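Local coordinates for protein glutathione S-transferase (Natrialba magadii ATCC 43099, PDB 6GZF) that probably transfers glutathione to or from small molecules, as a Xi-class glutathione transferase akin to the glutathionyl-hydroquinone reductases, at residues 55-60 with 84-89; 67-72 with 148-153; 60-65 with 290-295; 71-76 with 239-244. One frame throughout, in Å; residues are numbered along the deposited sequence.

Interaction 1: residues 55-60 with 84-89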
# COMPACT_ATOMS: atom_id res chain seq x y z
N ARG A 55 -17.38 31.87 -22.77
CA ARG A 55 -17.89 30.91 -23.73
C ARG A 55 -17.63 29.46 -23.35
O ARG A 55 -18.54 28.63 -23.35
CB ARG A 55 -17.28 31.19 -25.11
CG ARG A 55 -17.77 30.26 -26.19
CD ARG A 55 -17.09 30.55 -27.52
NE ARG A 55 -17.49 29.60 -28.55
CZ ARG A 55 -17.06 29.63 -29.80
NH1 ARG A 55 -16.21 30.57 -30.19
NH2 ARG A 55 -17.48 28.72 -30.67
N TYR A 56 -16.38 29.15 -23.01
CA TYR A 56 -15.98 27.76 -22.80
C TYR A 56 -16.12 27.32 -21.34
O TYR A 56 -15.74 28.05 -20.42
CB TYR A 56 -14.54 27.56 -23.27
CG TYR A 56 -14.33 27.92 -24.73
CD1 TYR A 56 -14.65 27.03 -25.74
CD2 TYR A 56 -13.83 29.17 -25.09
CE1 TYR A 56 -14.47 27.36 -27.07
CE2 TYR A 56 -13.65 29.51 -26.41
CZ TYR A 56 -13.97 28.60 -27.40
OH TYR A 56 -13.79 28.93 -28.73
N HIS A 57 -16.66 26.12 -21.15
CA HIS A 57 -16.89 25.58 -19.81
C HIS A 57 -16.03 24.34 -19.57
O HIS A 57 -15.78 23.56 -20.49
CB HIS A 57 -18.37 25.24 -19.63
CG HIS A 57 -18.75 24.89 -18.23
ND1 HIS A 57 -18.75 25.81 -17.20
CD2 HIS A 57 -19.14 23.71 -17.67
CE1 HIS A 57 -19.13 25.22 -16.08
NE2 HIS A 57 -19.36 23.95 -16.34
N LEU A 58 -15.58 24.17 -18.33
CA LEU A 58 -14.67 23.08 -18.00
C LEU A 58 -15.27 22.11 -16.98
O LEU A 58 -15.80 22.53 -15.95
CB LEU A 58 -13.35 23.65 -17.46
CG LEU A 58 -12.30 22.65 -16.96
CD1 LEU A 58 -11.81 21.77 -18.09
CD2 LEU A 58 -11.14 23.39 -16.31
N TYR A 59 -15.18 20.82 -17.27
CA TYR A 59 -15.64 19.78 -16.35
C TYR A 59 -14.47 19.02 -15.75
O TYR A 59 -13.65 18.46 -16.48
CB TYR A 59 -16.58 18.80 -17.06
CG TYR A 59 -17.88 19.42 -17.52
CD1 TYR A 59 -18.97 19.50 -16.66
CD2 TYR A 59 -18.02 19.91 -18.81
CE1 TYR A 59 -20.16 20.06 -17.07
CE2 TYR A 59 -19.21 20.46 -19.23
CZ TYR A 59 -20.27 20.54 -18.36
OH TYR A 59 -21.46 21.09 -18.77
N VAL A 60 -14.37 19.02 -14.43
CA VAL A 60 -13.26 18.34 -13.76
C VAL A 60 -13.69 17.56 -12.53
O VAL A 60 -14.75 17.79 -11.95
CB VAL A 60 -12.17 19.34 -13.31
CG1 VAL A 60 -11.53 20.04 -14.50
CG2 VAL A 60 -12.75 20.35 -12.32
N SER A 84 -15.41 29.08 -16.97
CA SER A 84 -16.16 28.53 -15.85
C SER A 84 -15.87 27.05 -15.66
O SER A 84 -15.35 26.39 -16.57
CB SER A 84 -17.66 28.75 -16.06
OG SER A 84 -18.10 28.13 -17.25
N VAL A 85 -16.20 26.52 -14.49
CA VAL A 85 -15.86 25.14 -14.17
C VAL A 85 -16.93 24.45 -13.30
O VAL A 85 -17.50 25.06 -12.40
CB VAL A 85 -14.49 25.06 -13.45
CG1 VAL A 85 -14.50 25.88 -12.17
CG2 VAL A 85 -14.10 23.62 -13.17
N SER A 86 -17.20 23.19 -13.61
CA SER A 86 -18.07 22.36 -12.79
C SER A 86 -17.27 21.19 -12.21
O SER A 86 -16.42 20.62 -12.89
CB SER A 86 -19.25 21.83 -13.61
OG SER A 86 -20.13 22.88 -13.97
N VAL A 87 -17.54 20.85 -10.96
CA VAL A 87 -16.83 19.77 -10.29
C VAL A 87 -17.73 18.57 -10.05
O VAL A 87 -18.73 18.67 -9.34
CB VAL A 87 -16.23 20.22 -8.95
CG1 VAL A 87 -15.46 19.08 -8.31
CG2 VAL A 87 -15.32 21.43 -9.16
N VAL A 88 -17.37 17.43 -10.64
CA VAL A 88 -18.17 16.22 -10.52
C VAL A 88 -17.90 15.50 -9.20
O VAL A 88 -16.91 15.76 -8.52
CB VAL A 88 -17.89 15.25 -11.68
CG1 VAL A 88 -18.16 15.93 -13.02
CG2 VAL A 88 -16.46 14.75 -11.63
N ASP A 89 -18.80 14.59 -8.85
CA ASP A 89 -18.69 13.79 -7.64
C ASP A 89 -17.44 12.91 -7.68
O ASP A 89 -17.26 12.14 -8.62
CB ASP A 89 -19.95 12.92 -7.47
CG ASP A 89 -20.09 12.31 -6.08
OD1 ASP A 89 -19.08 12.23 -5.34
OD2 ASP A 89 -21.21 11.90 -5.73
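Strands 56-60 and 84-87 run parallel, with N-to-C directions 24° apart, and L58 faces V85 across the pair while Y59 faces S86 and V60 faces V87. The backbone bonds alternate in the parallel manner: L58 N reaches S84 O, S86 N donates to L58 O, and V60 N meets S86 O at 3.0 Å with an N-H...O angle of 173°. V88 N then binds V60 O at 3.0 Å, the next bond of the same pattern.

The side chains fall on two chemically different faces. On the polar one, H57 has CG anti to its backbone N (chi1 -171°), which swings the imidazole over to the neighbouring strand; NE2 lies 2.7 Å from S86 OG, which approaches the edge of the ring in its plane. S86 OG also bonds H110 ND1 and H108 O, so several partners fix it. Y59 lays CD1 3.8 Å from S86 CB, and H57 CD2 sits above one face of the tyrosine ring near its rim; the phenol OH goes to D109.

The other face is aliphatic. V60 and V85 cross at about a right angle, their CG2 methyls 3.6 Å apart, and V60 CG2 also lies 4.2 Å from V87 CG2. T70, L71 and R74 of helix 65-77 cover this face, L58 and V60 resting on T70. Strand, helix and parallel strand form a beta-alpha-beta crossover, the opening unit of the thioredoxin-like N-terminal domain of glutathione transferases, and V88 packs on W97, a predicted glutathione-binding residue.

Interaction 2: residues 67-72 with 148-153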
# COMPACT_ATOMS: atom_id res chain seq x y z
N ALA A 67 -7.39 15.86 -15.09
CA ALA A 67 -8.24 17.03 -14.98
C ALA A 67 -7.55 18.11 -14.16
O ALA A 67 -7.68 19.30 -14.44
CB ALA A 67 -9.58 16.66 -14.36
N HIS A 68 -6.80 17.68 -13.15
CA HIS A 68 -6.07 18.59 -12.26
C HIS A 68 -5.06 19.43 -13.03
O HIS A 68 -4.76 20.56 -12.64
CB HIS A 68 -5.37 17.80 -11.15
CG HIS A 68 -4.78 18.66 -10.07
ND1 HIS A 68 -3.80 18.21 -9.22
CD2 HIS A 68 -5.05 19.94 -9.71
CE1 HIS A 68 -3.47 19.18 -8.38
NE2 HIS A 68 -4.22 20.23 -8.65
N ARG A 69 -4.55 18.88 -14.12
CA ARG A 69 -3.61 19.60 -14.98
C ARG A 69 -4.25 20.87 -15.54
O ARG A 69 -3.61 21.92 -15.58
CB ARG A 69 -3.14 18.70 -16.13
CG ARG A 69 -1.74 18.13 -15.93
CD ARG A 69 -1.66 16.67 -16.34
NE ARG A 69 -1.65 16.49 -17.79
CZ ARG A 69 -0.94 15.55 -18.42
NH1 ARG A 69 -0.20 14.71 -17.72
NH2 ARG A 69 -0.99 15.46 -19.74
N THR A 70 -5.51 20.77 -15.95
CA THR A 70 -6.24 21.91 -16.49
C THR A 70 -6.52 22.94 -15.40
O THR A 70 -6.51 24.15 -15.66
CB THR A 70 -7.57 21.47 -17.13
OG1 THR A 70 -8.44 20.96 -16.11
CG2 THR A 70 -7.33 20.40 -18.18
N LEU A 71 -6.77 22.47 -14.19
CA LEU A 71 -7.08 23.35 -13.07
C LEU A 71 -5.87 24.17 -12.64
O LEU A 71 -5.99 25.37 -12.36
CB LEU A 71 -7.60 22.54 -11.88
CG LEU A 71 -8.98 21.90 -12.05
CD1 LEU A 71 -9.43 21.24 -10.76
CD2 LEU A 71 -10.00 22.94 -12.51
N VAL A 72 -4.70 23.53 -12.57
CA VAL A 72 -3.47 24.21 -12.19
C VAL A 72 -3.12 25.29 -13.21
O VAL A 72 -2.71 26.39 -12.85
CB VAL A 72 -2.30 23.22 -12.06
CG1 VAL A 72 -0.98 23.96 -11.86
CG2 VAL A 72 -2.55 22.26 -10.90
N ASN A 148 -10.93 16.88 -25.19
CA ASN A 148 -11.11 15.85 -24.18
C ASN A 148 -9.77 15.36 -23.64
O ASN A 148 -9.69 14.35 -22.93
CB ASN A 148 -11.91 14.69 -24.78
CG ASN A 148 -12.45 13.74 -23.74
OD1 ASN A 148 -12.59 14.09 -22.57
ND2 ASN A 148 -12.77 12.52 -24.16
N GLU A 149 -8.71 16.09 -23.98
CA GLU A 149 -7.35 15.68 -23.64
C GLU A 149 -6.68 16.68 -22.71
O GLU A 149 -6.55 17.86 -23.04
CB GLU A 149 -6.53 15.52 -24.92
CG GLU A 149 -7.16 14.58 -25.93
CD GLU A 149 -6.86 13.13 -25.64
OE1 GLU A 149 -5.88 12.86 -24.93
OE2 GLU A 149 -7.61 12.25 -26.13
N SER A 150 -6.23 16.20 -21.56
CA SER A 150 -5.60 17.04 -20.55
C SER A 150 -4.40 17.81 -21.10
O SER A 150 -4.25 19.01 -20.85
CB SER A 150 -5.16 16.19 -19.36
OG SER A 150 -4.22 15.21 -19.75
N GLU A 151 -3.56 17.11 -21.84
CA GLU A 151 -2.33 17.67 -22.39
C GLU A 151 -2.60 18.86 -23.32
O GLU A 151 -1.88 19.86 -23.29
CB GLU A 151 -1.56 16.59 -23.14
CG GLU A 151 -0.43 17.10 -24.03
CD GLU A 151 0.36 15.97 -24.65
OE1 GLU A 151 0.59 14.95 -23.97
OE2 GLU A 151 0.76 16.10 -25.83
N GLU A 152 -3.65 18.75 -24.13
CA GLU A 152 -3.95 19.76 -25.13
C GLU A 152 -4.79 20.90 -24.57
O GLU A 152 -4.65 22.05 -25.00
CB GLU A 152 -4.65 19.12 -26.33
CG GLU A 152 -3.81 18.07 -27.03
CD GLU A 152 -4.50 17.47 -28.24
OE1 GLU A 152 -5.71 17.20 -28.16
OE2 GLU A 152 -3.82 17.26 -29.27
N ILE A 153 -5.66 20.59 -23.62
CA ILE A 153 -6.46 21.63 -22.96
C ILE A 153 -5.54 22.53 -22.13
O ILE A 153 -5.71 23.75 -22.10
CB ILE A 153 -7.55 21.02 -22.06
CG1 ILE A 153 -8.57 20.25 -22.90
CG2 ILE A 153 -8.27 22.11 -21.27
CD1 ILE A 153 -9.66 19.59 -22.09
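T70 and I153 make the close-packed part of this contact between helix 65-77 and the start of helix 150-159. The threonine methyl is the atom that touches: CG2 lies 3.7 Å from I153 CG2 and 3.9 Å from I153 CB, the two branched side chains crossing obliquely. T70 has OG1 between its backbone N and carbonyl carbon (chi1 66°), which leaves CG2 to face the isoleucine. Behind it T70 rests on L58 and V60 of the sheet, so this half is buried from both sides.

Toward the other side the fit is looser and more polar. The chain of R69 bends at chi2 and chi3 and carries its guanidinium past S150, NH2 standing 3.2 Å from S150 OG at an angle too poor for a hydrogen bond. NH2 then comes 3.6 Å from E151 CB, which lies at the edge of the guanidinium. R69 and the exposed E151 run side by side in the same direction, their flat groups 27° apart, yet NH2 and E151 OE1 remain 4.5 Å apart, beyond a salt bridge. R69 also touches I241, A242 and T245 of helix 238-247 and N192 of helix 177-192. A leucine in its place has no guanidinium, which would probably leave E151 without a nearby positive charge and open a gap beside S150.

S150, with E149 at the N-cap, belongs to the predicted glutathione site. The chemistry implies that methyl packing, perhaps with a weak charge attraction, rather than directional bonds between the two segments, keeps this helix start beside helix 65-77.

Interaction 3: residues 60-65 with 290-295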
# COMPACT_ATOMS: atom_id res chain seq x y z
N VAL A 60 -14.37 19.02 -14.43
CA VAL A 60 -13.26 18.34 -13.76
C VAL A 60 -13.69 17.56 -12.53
O VAL A 60 -14.75 17.79 -11.95
CB VAL A 60 -12.17 19.34 -13.31
CG1 VAL A 60 -11.53 20.04 -14.50
CG2 VAL A 60 -12.75 20.35 -12.32
N SER A 61 -12.84 16.61 -12.15
CA SER A 61 -12.87 16.02 -10.82
C SER A 61 -11.60 16.45 -10.11
O SER A 61 -10.54 16.54 -10.72
CB SER A 61 -12.96 14.49 -10.89
OG SER A 61 -12.75 13.90 -9.62
N TYR A 62 -11.70 16.75 -8.81
CA TYR A 62 -10.52 17.16 -8.05
C TYR A 62 -9.58 15.98 -7.83
O TYR A 62 -8.41 16.17 -7.49
CB TYR A 62 -10.93 17.76 -6.71
CG TYR A 62 -11.31 19.22 -6.77
CD1 TYR A 62 -10.39 20.18 -7.17
CD2 TYR A 62 -12.58 19.65 -6.40
CE1 TYR A 62 -10.73 21.52 -7.22
CE2 TYR A 62 -12.93 20.98 -6.45
CZ TYR A 62 -12.00 21.92 -6.86
OH TYR A 62 -12.34 23.25 -6.91
N ALA A 63 -10.09 14.77 -8.03
CA ALA A 63 -9.32 13.56 -7.77
C ALA A 63 -8.47 13.14 -8.96
O ALA A 63 -7.42 12.52 -8.81
CB ALA A 63 -10.25 12.44 -7.37
N CYS A 64 -8.94 13.47 -10.16
CA CYS A 64 -8.24 13.08 -11.38
C CYS A 64 -7.04 13.98 -11.66
O CYS A 64 -7.18 15.20 -11.75
CB CYS A 64 -9.20 13.11 -12.57
SG CYS A 64 -8.58 12.31 -14.06
N PRO A 65 -5.85 13.38 -11.79
CA PRO A 65 -4.61 14.13 -12.03
C PRO A 65 -4.54 14.70 -13.44
O PRO A 65 -3.78 15.63 -13.70
CB PRO A 65 -3.52 13.08 -11.82
CG PRO A 65 -4.17 11.80 -12.22
CD PRO A 65 -5.61 11.93 -11.77
N MET A 290 -7.37 17.01 -1.43
CA MET A 290 -6.94 15.68 -1.02
C MET A 290 -8.12 14.81 -0.58
O MET A 290 -8.11 13.59 -0.79
CB MET A 290 -5.92 15.77 0.11
CG MET A 290 -5.14 14.49 0.35
SD MET A 290 -4.13 14.04 -1.07
CE MET A 290 -2.85 15.29 -0.98
N ASP A 291 -9.12 15.44 0.03
CA ASP A 291 -10.32 14.72 0.47
C ASP A 291 -11.02 14.07 -0.72
O ASP A 291 -11.53 12.96 -0.61
CB ASP A 291 -11.27 15.68 1.19
CG ASP A 291 -12.40 14.94 1.89
OD1 ASP A 291 -12.14 13.86 2.46
OD2 ASP A 291 -13.54 15.45 1.87
N HIS A 292 -11.03 14.77 -1.85
CA HIS A 292 -11.57 14.22 -3.09
C HIS A 292 -10.69 13.09 -3.62
O HIS A 292 -11.18 12.08 -4.11
CB HIS A 292 -11.71 15.32 -4.15
CG HIS A 292 -12.88 16.22 -3.95
ND1 HIS A 292 -13.95 16.26 -4.82
CD2 HIS A 292 -13.16 17.12 -2.98
CE1 HIS A 292 -14.84 17.14 -4.39
NE2 HIS A 292 -14.38 17.67 -3.27
N ILE A 293 -9.38 13.28 -3.51
CA ILE A 293 -8.41 12.33 -4.04
C ILE A 293 -8.47 10.99 -3.31
O ILE A 293 -8.58 9.94 -3.94
CB ILE A 293 -6.97 12.89 -3.96
CG1 ILE A 293 -6.81 14.08 -4.91
CG2 ILE A 293 -5.96 11.81 -4.31
CD1 ILE A 293 -5.47 14.78 -4.78
N THR A 294 -8.40 11.04 -1.99
CA THR A 294 -8.40 9.83 -1.18
C THR A 294 -9.74 9.09 -1.24
O THR A 294 -9.78 7.86 -1.24
CB THR A 294 -8.07 10.13 0.30
OG1 THR A 294 -8.98 11.13 0.80
CG2 THR A 294 -6.65 10.64 0.44
N GLU A 295 -10.83 9.85 -1.31
CA GLU A 295 -12.16 9.24 -1.35
C GLU A 295 -12.38 8.49 -2.66
O GLU A 295 -12.97 7.41 -2.67
CB GLU A 295 -13.24 10.30 -1.17
CG GLU A 295 -14.65 9.73 -1.12
CD GLU A 295 -15.73 10.79 -1.08
OE1 GLU A 295 -15.40 11.97 -0.83
OE2 GLU A 295 -16.91 10.44 -1.29
O HOH W 1 -14.11 16.13 -7.54
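One water joins Y62 and H292, accepting from Y62 N at 2.8 Å and lying 2.7 Å from H292 ND1. It sits where the thioredoxin-like N-terminal domain meets the all-helical C-terminal domain, between the loop after strand 56-60 and helix 290-299.

Beside the water the two aromatic rings form a T-shaped (edge-to-face) pair. The tyrosine presents its edge, with CD2 3.9 Å above the imidazole plane and over its centre, and the planes stand 74° apart. Closer to the backbones the two CB atoms meet at 3.6 Å. H292 has CG anti to its carbonyl carbon (chi1 -77°), which lets ND1 reach the water while a face of the ring receives Y62; its NE2 makes a weak hydrogen bond to E104 O. An alanine here would probably cost the water its link to the helix and leave the tyrosine edge without a ring to rest on.

The loop has internal bracing: A63 N donates to S61 OG at 3.2 Å, an ST turn one residue before C64, the predicted nucleophile. A63 O in turn has a weak hydrogen bond from Y297 OH, a residue predicted to lower the pKa of that cysteine. I293 lies alongside the loop, its CG1 3.7 Å from Y62 O, and the methyl CB of A63 touches H292 O at 3.4 Å.

Interaction 4: residues 71-76 with 239-244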
# COMPACT_ATOMS: atom_id res chain seq x y z
N LEU A 71 -6.77 22.47 -14.19
CA LEU A 71 -7.08 23.35 -13.07
C LEU A 71 -5.87 24.17 -12.64
O LEU A 71 -5.99 25.37 -12.36
CB LEU A 71 -7.60 22.54 -11.88
CG LEU A 71 -8.98 21.90 -12.05
CD1 LEU A 71 -9.43 21.24 -10.76
CD2 LEU A 71 -10.00 22.94 -12.51
N VAL A 72 -4.70 23.53 -12.57
CA VAL A 72 -3.47 24.21 -12.19
C VAL A 72 -3.12 25.29 -13.21
O VAL A 72 -2.71 26.39 -12.85
CB VAL A 72 -2.30 23.22 -12.06
CG1 VAL A 72 -0.98 23.96 -11.86
CG2 VAL A 72 -2.55 22.26 -10.90
N THR A 73 -3.31 24.98 -14.49
CA THR A 73 -3.04 25.93 -15.56
C THR A 73 -4.01 27.10 -15.52
O THR A 73 -3.61 28.26 -15.63
CB THR A 73 -3.11 25.26 -16.94
OG1 THR A 73 -2.20 24.16 -16.99
CG2 THR A 73 -2.76 26.25 -18.04
N ARG A 74 -5.30 26.79 -15.34
CA ARG A 74 -6.34 27.80 -15.29
C ARG A 74 -6.09 28.80 -14.17
O ARG A 74 -6.33 30.00 -14.33
CB ARG A 74 -7.72 27.16 -15.12
CG ARG A 74 -8.88 28.10 -15.37
CD ARG A 74 -10.22 27.45 -15.03
NE ARG A 74 -10.45 27.38 -13.59
CZ ARG A 74 -11.56 27.82 -13.00
NH1 ARG A 74 -12.53 28.36 -13.72
NH2 ARG A 74 -11.68 27.73 -11.68
N THR A 75 -5.61 28.30 -13.04
CA THR A 75 -5.31 29.14 -11.89
C THR A 75 -4.06 29.99 -12.12
O THR A 75 -4.04 31.17 -11.80
CB THR A 75 -5.13 28.30 -10.61
OG1 THR A 75 -6.22 27.38 -10.48
CG2 THR A 75 -5.07 29.20 -9.39
N LEU A 76 -3.03 29.36 -12.67
CA LEU A 76 -1.77 30.05 -12.94
C LEU A 76 -1.96 31.16 -13.96
O LEU A 76 -1.35 32.23 -13.85
CB LEU A 76 -0.71 29.06 -13.44
CG LEU A 76 -0.04 28.18 -12.39
CD1 LEU A 76 0.97 27.25 -13.03
CD2 LEU A 76 0.61 29.03 -11.32
N ALA A 239 5.58 21.20 -18.25
CA ALA A 239 6.27 19.97 -17.89
C ALA A 239 6.19 19.71 -16.39
O ALA A 239 6.08 18.57 -15.95
CB ALA A 239 7.72 20.03 -18.34
N ASP A 240 6.23 20.79 -15.61
CA ASP A 240 6.15 20.68 -14.16
C ASP A 240 4.73 20.35 -13.71
O ASP A 240 4.53 19.65 -12.72
CB ASP A 240 6.62 21.98 -13.50
CG ASP A 240 8.00 22.39 -13.96
OD1 ASP A 240 8.11 23.11 -14.97
OD2 ASP A 240 8.99 21.99 -13.31
N ILE A 241 3.74 20.86 -14.44
CA ILE A 241 2.34 20.63 -14.11
C ILE A 241 1.97 19.16 -14.31
O ILE A 241 1.23 18.58 -13.51
CB ILE A 241 1.40 21.52 -14.95
CG1 ILE A 241 1.75 22.99 -14.75
CG2 ILE A 241 -0.05 21.26 -14.60
CD1 ILE A 241 0.78 23.95 -15.41
N ALA A 242 2.49 18.56 -15.38
CA ALA A 242 2.27 17.15 -15.66
C ALA A 242 2.85 16.28 -14.55
O ALA A 242 2.21 15.34 -14.07
CB ALA A 242 2.86 16.77 -17.00
N MET A 243 4.08 16.60 -14.14
CA MET A 243 4.76 15.87 -13.08
C MET A 243 4.08 16.06 -11.73
O MET A 243 3.95 15.11 -10.95
CB MET A 243 6.23 16.31 -13.00
CG MET A 243 7.05 15.56 -11.97
SD MET A 243 7.38 13.85 -12.44
CE MET A 243 9.12 13.94 -12.83
N PHE A 244 3.65 17.29 -11.46
CA PHE A 244 3.09 17.66 -10.16
C PHE A 244 1.82 16.89 -9.80
O PHE A 244 1.67 16.44 -8.67
CB PHE A 244 2.81 19.16 -10.13
CG PHE A 244 1.96 19.60 -8.97
CD1 PHE A 244 2.52 19.75 -7.71
CD2 PHE A 244 0.62 19.87 -9.13
CE1 PHE A 244 1.75 20.15 -6.64
CE2 PHE A 244 -0.16 20.27 -8.07
CZ PHE A 244 0.40 20.41 -6.82
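I241 is the residue on which the apolar contacts converge, for V72 and L76 of helix 65-77 both reach toward it tip to tip. Its CG2 meets V72 CB at 3.9 Å, while V72 CG1 lies 4.0 Å from I241 CD1. With CG1 anti to its carbonyl carbon (chi1 -58°), the isoleucine sends CD1 further along the facing helix, where L76 CD1 is 4.1 Å away. The second methyl of V72 serves another partner: CG2 lies 4.2 Å from F244 CE2, one turn beyond I241.

The one polar atom in the contact is T73 OG1, 3.4 Å from I241 CD1, where the two side chains cross at about a right angle. This hydroxyl is satisfied within its own helix by R69 O, and toward I241 it acts as packing.

The helix axes approach to 10.6 Å at 136° between directions, a spacing that fits side-chain tips meeting between them. The contact joins the N-terminal domain to the helical C-terminal domain. M154 of helix 150-159 touches both T73 and I241, F244 packs on L275 and L278 of helix 271-279, and A239, A242 and M243 touch I183, I187 and I191 of helix 177-192.

Helix 65-77 links most of the set: interaction 1 joins the strands that flank it in the chain, while interactions 2 and 4 use successive turns of it and share L71 and V72. All four contacts are largely buried, although S84 in interaction 1 and E151 in interaction 2 are exposed. Interactions 1 and 2 lie within the thioredoxin-like domain; interactions 3 and 4 tie it to the helical domain. Their chemistry differs accordingly. The strand pair rests on backbone bonds, interaction 2 mixes methyl packing with distant charges, interaction 3 uses a water and an aromatic pair near the predicted nucleophile, and interaction 4 is almost wholly apolar.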